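Local coordinates for Di-haem cytochrome c peroxidase family protein (Burkholderia thailandensis E264, PDB 6NX0) that binds two c-type hemes and probably acts as a peroxidase that moves electrons through them, at residues L164-V169 against A258-D263; K87-A92 against P314-F319. All blocks are in the same frame, centred on the assembly; numbering follows the deposited sequence. Where two conformers were deposited one is given.

Interaction 1 of 2, residues L164-V169 against A258-D263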
loop_
_atom_site.group_PDB
_atom_site.type_symbol
_atom_site.label_atom_id
_atom_site.label_comp_id
_atom_site.label_asym_id
_atom_site.label_seq_id
_atom_site.Cartn_x
_atom_site.Cartn_y
_atom_site.Cartn_z
ATOM N N LEU A 164 2.951 -4.923 -6.913
ATOM C CA LEU A 164 4.370 -5.152 -7.139
ATOM C C LEU A 164 5.131 -4.740 -5.888
ATOM O O LEU A 164 4.765 -3.773 -5.203
ATOM C CB LEU A 164 4.869 -4.388 -8.367
ATOM C CG LEU A 164 4.278 -4.827 -9.716
ATOM C CD1 LEU A 164 4.894 -3.977 -10.800
ATOM C CD2 LEU A 164 4.487 -6.303 -10.007
ATOM N N TYR A 165 6.185 -5.497 -5.572
ATOM C CA TYR A 165 7.071 -5.272 -4.420
ATOM C C TYR A 165 6.396 -5.599 -3.080
ATOM O O TYR A 165 6.990 -5.364 -2.016
ATOM C CB TYR A 165 7.651 -3.844 -4.415
ATOM C CG TYR A 165 8.249 -3.532 -5.757
ATOM C CD1 TYR A 165 9.466 -4.075 -6.143
ATOM C CD2 TYR A 165 7.556 -2.769 -6.673
ATOM C CE1 TYR A 165 9.987 -3.837 -7.406
ATOM C CE2 TYR A 165 8.075 -2.519 -7.945
ATOM C CZ TYR A 165 9.285 -3.069 -8.297
ATOM O OH TYR A 165 9.839 -2.864 -9.552
ATOM N N VAL A 166 5.166 -6.119 -3.096
ATOM C CA VAL A 166 4.481 -6.414 -1.844
ATOM C C VAL A 166 5.189 -7.507 -1.056
ATOM O O VAL A 166 5.004 -7.599 0.160
ATOM C CB VAL A 166 3.001 -6.787 -2.132
ATOM C CG1 VAL A 166 2.869 -8.206 -2.705
ATOM C CG2 VAL A 166 2.120 -6.621 -0.864
ATOM N N ARG A 167 6.002 -8.342 -1.707
ATOM C CA ARG A 167 6.722 -9.395 -1.001
ATOM C C ARG A 167 7.710 -8.849 0.020
ATOM O O ARG A 167 8.161 -9.602 0.897
ATOM C CB ARG A 167 7.438 -10.303 -2.006
ATOM C CG ARG A 167 8.646 -9.686 -2.697
ATOM C CD ARG A 167 9.251 -10.699 -3.682
ATOM N NE ARG A 167 10.513 -10.243 -4.237
ATOM C CZ ARG A 167 11.271 -10.961 -5.060
ATOM N NH1 ARG A 167 10.871 -12.164 -5.418
ATOM N NH2 ARG A 167 12.431 -10.478 -5.527
ATOM N N TYR A 168 8.038 -7.567 -0.037
ATOM C CA TYR A 168 8.956 -6.968 0.917
ATOM C C TYR A 168 8.257 -6.361 2.132
ATOM O O TYR A 168 8.946 -5.863 3.018
ATOM C CB TYR A 168 9.805 -5.891 0.231
ATOM C CG TYR A 168 10.695 -6.449 -0.849
ATOM C CD1 TYR A 168 11.880 -7.089 -0.538
ATOM C CD2 TYR A 168 10.332 -6.363 -2.188
ATOM C CE1 TYR A 168 12.672 -7.638 -1.529
ATOM C CE2 TYR A 168 11.131 -6.901 -3.176
ATOM C CZ TYR A 168 12.293 -7.528 -2.836
ATOM O OH TYR A 168 13.106 -8.094 -3.786
ATOM N N VAL A 169 6.931 -6.386 2.200
ATOM C CA VAL A 169 6.234 -5.916 3.399
ATOM C C VAL A 169 6.468 -6.940 4.507
ATOM O O VAL A 169 5.986 -8.068 4.399
ATOM C CB VAL A 169 4.734 -5.706 3.156
ATOM C CG1 VAL A 169 4.095 -5.218 4.464
ATOM C CG2 VAL A 169 4.480 -4.723 1.993
ATOM N N ALA A 258 2.780 -17.542 -2.689
ATOM C CA ALA A 258 3.806 -17.941 -3.641
ATOM C C ALA A 258 3.778 -17.069 -4.886
ATOM O O ALA A 258 4.829 -16.690 -5.406
ATOM C CB ALA A 258 3.634 -19.410 -4.022
ATOM N N TYR A 259 2.582 -16.764 -5.405
ATOM C CA TYR A 259 2.518 -15.926 -6.598
ATOM C C TYR A 259 3.039 -14.530 -6.304
ATOM O O TYR A 259 3.871 -13.993 -7.048
ATOM C CB TYR A 259 1.090 -15.864 -7.146
ATOM C CG TYR A 259 0.887 -14.863 -8.278
ATOM C CD1 TYR A 259 1.727 -14.835 -9.374
ATOM C CD2 TYR A 259 -0.175 -13.975 -8.249
ATOM C CE1 TYR A 259 1.508 -13.946 -10.418
ATOM C CE2 TYR A 259 -0.392 -13.089 -9.265
ATOM C CZ TYR A 259 0.455 -13.069 -10.354
ATOM O OH TYR A 259 0.230 -12.189 -11.397
ATOM N N LEU A 260 2.567 -13.926 -5.216
ATOM C CA LEU A 260 2.959 -12.555 -4.943
ATOM C C LEU A 260 4.408 -12.432 -4.513
ATOM O O LEU A 260 4.947 -11.324 -4.552
ATOM C CB LEU A 260 2.027 -11.944 -3.896
ATOM C CG LEU A 260 0.555 -11.857 -4.341
ATOM C CD1 LEU A 260 -0.324 -11.222 -3.273
ATOM C CD2 LEU A 260 0.420 -11.081 -5.660
ATOM N N GLN A 261 5.060 -13.523 -4.117
ATOM C CA GLN A 261 6.484 -13.467 -3.792
ATOM C C GLN A 261 7.373 -13.864 -4.967
ATOM O O GLN A 261 8.602 -13.816 -4.838
ATOM C CB GLN A 261 6.800 -14.357 -2.570
ATOM C CG GLN A 261 6.149 -13.856 -1.259
ATOM C CD GLN A 261 6.265 -14.802 -0.060
ATOM O OE1 GLN A 261 5.799 -14.472 1.042
ATOM N NE2 GLN A 261 6.873 -15.969 -0.264
ATOM N N SER A 262 6.800 -14.219 -6.112
ATOM C CA SER A 262 7.611 -14.630 -7.243
ATOM C C SER A 262 8.349 -13.425 -7.818
ATOM O O SER A 262 7.951 -12.267 -7.658
ATOM C CB SER A 262 6.750 -15.316 -8.307
ATOM O OG SER A 262 5.849 -14.426 -8.945
ATOM N N ASP A 263 9.456 -13.712 -8.506
ATOM C CA ASP A 263 10.319 -12.631 -8.957
ATOM C C ASP A 263 9.619 -11.712 -9.948
ATOM O O ASP A 263 9.937 -10.518 -10.010
ATOM C CB ASP A 263 11.588 -13.211 -9.586
ATOM C CG ASP A 263 12.570 -13.775 -8.559
ATOM O OD1 ASP A 263 12.410 -13.562 -7.338
ATOM O OD2 ASP A 263 13.532 -14.442 -8.991
HETATM O O HOH W 1 6.121 -8.810 -4.636
HETATM O O HOH W 2 6.321 -11.608 1.759
HETATM O O HOH W 3 14.627 -13.097 -5.617
#
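Arg167 reaches across to the chain that leaves helix 245-260 and satisfies two acceptors there with one nitrogen. Its NH1 gives one hydrogen to Gln261 O at 2.9 Å, approaching from above the carbonyl plane, and the other to Asp263 OD1 at 2.8 Å. The second bond is nearly straight (173°) and forms a salt bridge on the anti lone pair of OD1, with carboxylate and guanidinium planes 83° apart. On the other amino group, NH2 donates to Tyr168 OH at 3.0 Å. The side chain is extended from CG to NE, which carries the charge to the segment that follows helix 245-260. Water completes the pairing of backbones that never bond directly: one molecule accepts from Arg167 N and donates to Leu260 O at 2.8 Å. Beside these polar contacts, Val166 CG1 packs on Leu260 CB at 4.0 Å, Leu198 touches both residues, and Val166 also borders a heme c, a place suited to a short branched apolar residue. Arginine fits because its planar head has several donors: NH1 spends both hydrogens on a backbone carbonyl and a carboxylate, and with NH2 on the tyrosine this holds the guanidinium in one orientation.

Interaction 2 of 2, residues K87-A92 against P314-F319; sequences KVDPTA and PERSLF
Thr91 lays its methyl group over the guanidinium of Arg316, beside an Asx turn in which Asp89 OD1 accepts from Thr91 N at 3.0 Å. The turn belongs to the loop before helix 99-109, and it meets a short 3-10 segment, 314-316, in the later cytochrome c region. Arg316 was modelled in two conformers, so its contacts, described here for one of them, are tentative. In Asp89, CG stands anti to the backbone N (chi1 -176°), which turns the carboxylate back over its own turn while leaving OD2 facing Arg316. There NH2 makes a weak, bent hydrogen bond of 3.1 Å to OD2, part of a salt bridge whose two planes are 30° apart. Arg316, extended from CG to NE, runs past Thr91, and CG2 of the threonine sits 3.6 Å above the centre of the guanidinium plane. Threonine suits this position because its two branches divide the work: OG1 lies 2.9 Å from Asp89 OD1 and 3.0 Å from OD2, whereas CG2 meets the arginine. Further in, Pro90 supplies a rigid apolar wedge without a backbone N-H to satisfy. Its ring and Leu318 slide past each other in opposite directions, Pro90 CB lying 3.8 Å from Leu318 CD1, and Tyr168 touches the same leucine. Glu315 is bent at its second torsion (chi2 82°), and its OE1 comes 3.8 Å from Thr91 CG2, a van der Waals approach. The chain beyond is tied to the second heme's surroundings, since Phe319 O is hydrogen-bonded to ND1 of the axial ligand His305. At the side of the proline ring, Pro90 CG rests 3.6 Å from Glu315 O.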
loop_
_atom_site.group_PDB
_atom_site.type_symbol
_atom_site.label_atom_id
_atom_site.label_comp_id
_atom_site.label_asym_id
_atom_site.label_seq_id
_atom_site.Cartn_x
_atom_site.Cartn_y
_atom_site.Cartn_z
ATOM N N LYS A 87 16.918 -3.394 12.658
ATOM C CA LYS A 87 16.049 -3.042 11.543
ATOM C C LYS A 87 15.949 -4.204 10.573
ATOM O O LYS A 87 16.953 -4.846 10.249
ATOM C CB LYS A 87 16.590 -1.824 10.783
ATOM C CG LYS A 87 16.171 -0.471 11.297
ATOM C CD LYS A 87 16.325 0.602 10.211
ATOM N N VAL A 88 14.736 -4.455 10.083
ATOM C CA VAL A 88 14.565 -5.434 9.020
ATOM C C VAL A 88 15.307 -4.950 7.788
ATOM O O VAL A 88 15.173 -3.790 7.377
ATOM C CB VAL A 88 13.076 -5.662 8.709
ATOM C CG1 VAL A 88 12.917 -6.414 7.392
ATOM C CG2 VAL A 88 12.412 -6.444 9.821
ATOM N N ASP A 89 16.101 -5.833 7.199
ATOM C CA ASP A 89 16.825 -5.516 5.976
ATOM C C ASP A 89 16.191 -6.246 4.800
ATOM O O ASP A 89 16.265 -7.483 4.739
ATOM C CB ASP A 89 18.288 -5.917 6.121
ATOM C CG ASP A 89 19.140 -5.523 4.920
ATOM O OD1 ASP A 89 18.588 -5.035 3.917
ATOM O OD2 ASP A 89 20.373 -5.699 5.006
ATOM N N PRO A 90 15.581 -5.545 3.842
ATOM C CA PRO A 90 14.964 -6.248 2.707
ATOM C C PRO A 90 15.946 -7.036 1.860
ATOM O O PRO A 90 15.528 -7.983 1.178
ATOM C CB PRO A 90 14.327 -5.104 1.906
ATOM C CG PRO A 90 15.189 -3.919 2.224
ATOM C CD PRO A 90 15.486 -4.082 3.688
ATOM N N THR A 91 17.227 -6.670 1.851
ATOM C CA THR A 91 18.208 -7.418 1.079
ATOM C C THR A 91 18.508 -8.783 1.691
ATOM O O THR A 91 19.157 -9.607 1.039
ATOM C CB THR A 91 19.519 -6.623 0.947
ATOM O OG1 THR A 91 20.223 -6.615 2.196
ATOM C CG2 THR A 91 19.252 -5.196 0.503
ATOM N N ALA A 92 18.050 -9.042 2.919
ATOM C CA ALA A 92 18.322 -10.299 3.597
ATOM C C ALA A 92 17.252 -11.353 3.345
ATOM O O ALA A 92 17.476 -12.534 3.651
ATOM C CB ALA A 92 18.455 -10.064 5.100
ATOM N N PRO A 314 18.915 -2.536 -6.360
ATOM C CA PRO A 314 17.636 -1.809 -6.323
ATOM C C PRO A 314 16.749 -2.091 -5.115
ATOM O O PRO A 314 15.952 -1.213 -4.745
ATOM C CB PRO A 314 16.972 -2.268 -7.630
ATOM C CG PRO A 314 17.659 -3.562 -7.972
ATOM C CD PRO A 314 19.069 -3.251 -7.635
ATOM N N GLU A 315 16.825 -3.271 -4.484
ATOM C CA GLU A 315 15.903 -3.527 -3.376
ATOM C C GLU A 315 16.223 -2.723 -2.136
ATOM O O GLU A 315 15.430 -2.750 -1.196
ATOM C CB GLU A 315 15.846 -4.995 -2.955
ATOM C CG GLU A 315 16.292 -5.966 -3.994
ATOM C CD GLU A 315 17.795 -6.085 -4.023
ATOM O OE1 GLU A 315 18.370 -6.418 -2.963
ATOM O OE2 GLU A 315 18.396 -5.811 -5.091
ATOM N N ARG A 316 17.358 -2.023 -2.086
ATOM C CA ARG A 316 17.555 -1.062 -1.015
ATOM C C ARG A 316 16.809 0.243 -1.273
ATOM O O ARG A 316 16.942 1.183 -0.490
ATOM C CB ARG A 316 19.054 -0.808 -0.801
ATOM C CG ARG A 316 19.817 -2.005 -0.182
ATOM C CD ARG A 316 21.245 -1.633 0.288
ATOM N NE ARG A 316 21.857 -2.627 1.186
ATOM C CZ ARG A 316 21.420 -2.907 2.412
ATOM N NH1 ARG A 316 20.355 -2.292 2.894
ATOM N NH2 ARG A 316 22.042 -3.816 3.160
ATOM N N SER A 317 16.016 0.325 -2.350
ATOM C CA SER A 317 15.223 1.520 -2.645
ATOM C C SER A 317 13.785 1.075 -2.858
ATOM O O SER A 317 13.312 0.947 -3.988
ATOM C CB SER A 317 15.747 2.273 -3.837
ATOM O OG SER A 317 17.034 2.813 -3.563
ATOM N N LEU A 318 13.083 0.866 -1.747
ATOM C CA LEU A 318 11.670 0.526 -1.810
ATOM C C LEU A 318 10.781 1.729 -1.536
ATOM O O LEU A 318 9.558 1.630 -1.697
ATOM C CB LEU A 318 11.352 -0.615 -0.832
ATOM C CG LEU A 318 12.105 -1.927 -1.123
ATOM C CD1 LEU A 318 11.858 -2.972 -0.060
ATOM C CD2 LEU A 318 11.746 -2.467 -2.502
ATOM N N PHE A 319 11.364 2.874 -1.164
ATOM C CA PHE A 319 10.641 4.130 -0.990
ATOM C C PHE A 319 9.614 4.042 0.132
ATOM O O PHE A 319 8.577 4.711 0.121
ATOM C CB PHE A 319 10.044 4.579 -2.328
ATOM C CG PHE A 319 11.116 4.934 -3.307
ATOM C CD1 PHE A 319 11.686 6.196 -3.297
ATOM C CD2 PHE A 319 11.622 3.981 -4.163
ATOM C CE1 PHE A 319 12.727 6.504 -4.179
ATOM C CE2 PHE A 319 12.667 4.300 -5.040
ATOM C CZ PHE A 319 13.201 5.549 -5.034
#

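In the fold
Tyr168 joins the two contacts, whose centres are 13 Å apart: its CB packs against Leu318 CD1 at 3.6 Å and its hydroxyl end lies by Glu315. Interaction 1 is partly buried and lies within the di-heme peroxidase region, with Val166 beside a heme; interaction 2 is a surface contact bringing the loop before helix 99-109 to the later cytochrome c region. In both, an arginine pairs with an aspartate beside a small apolar contact, Val166 with Leu260 or Pro90 with Leu318. Buried Arg167 reaches out to an exposed aspartate and is held by several bonds, whereas Arg316, modelled in two conformers, has one weak, bent bond across its contact.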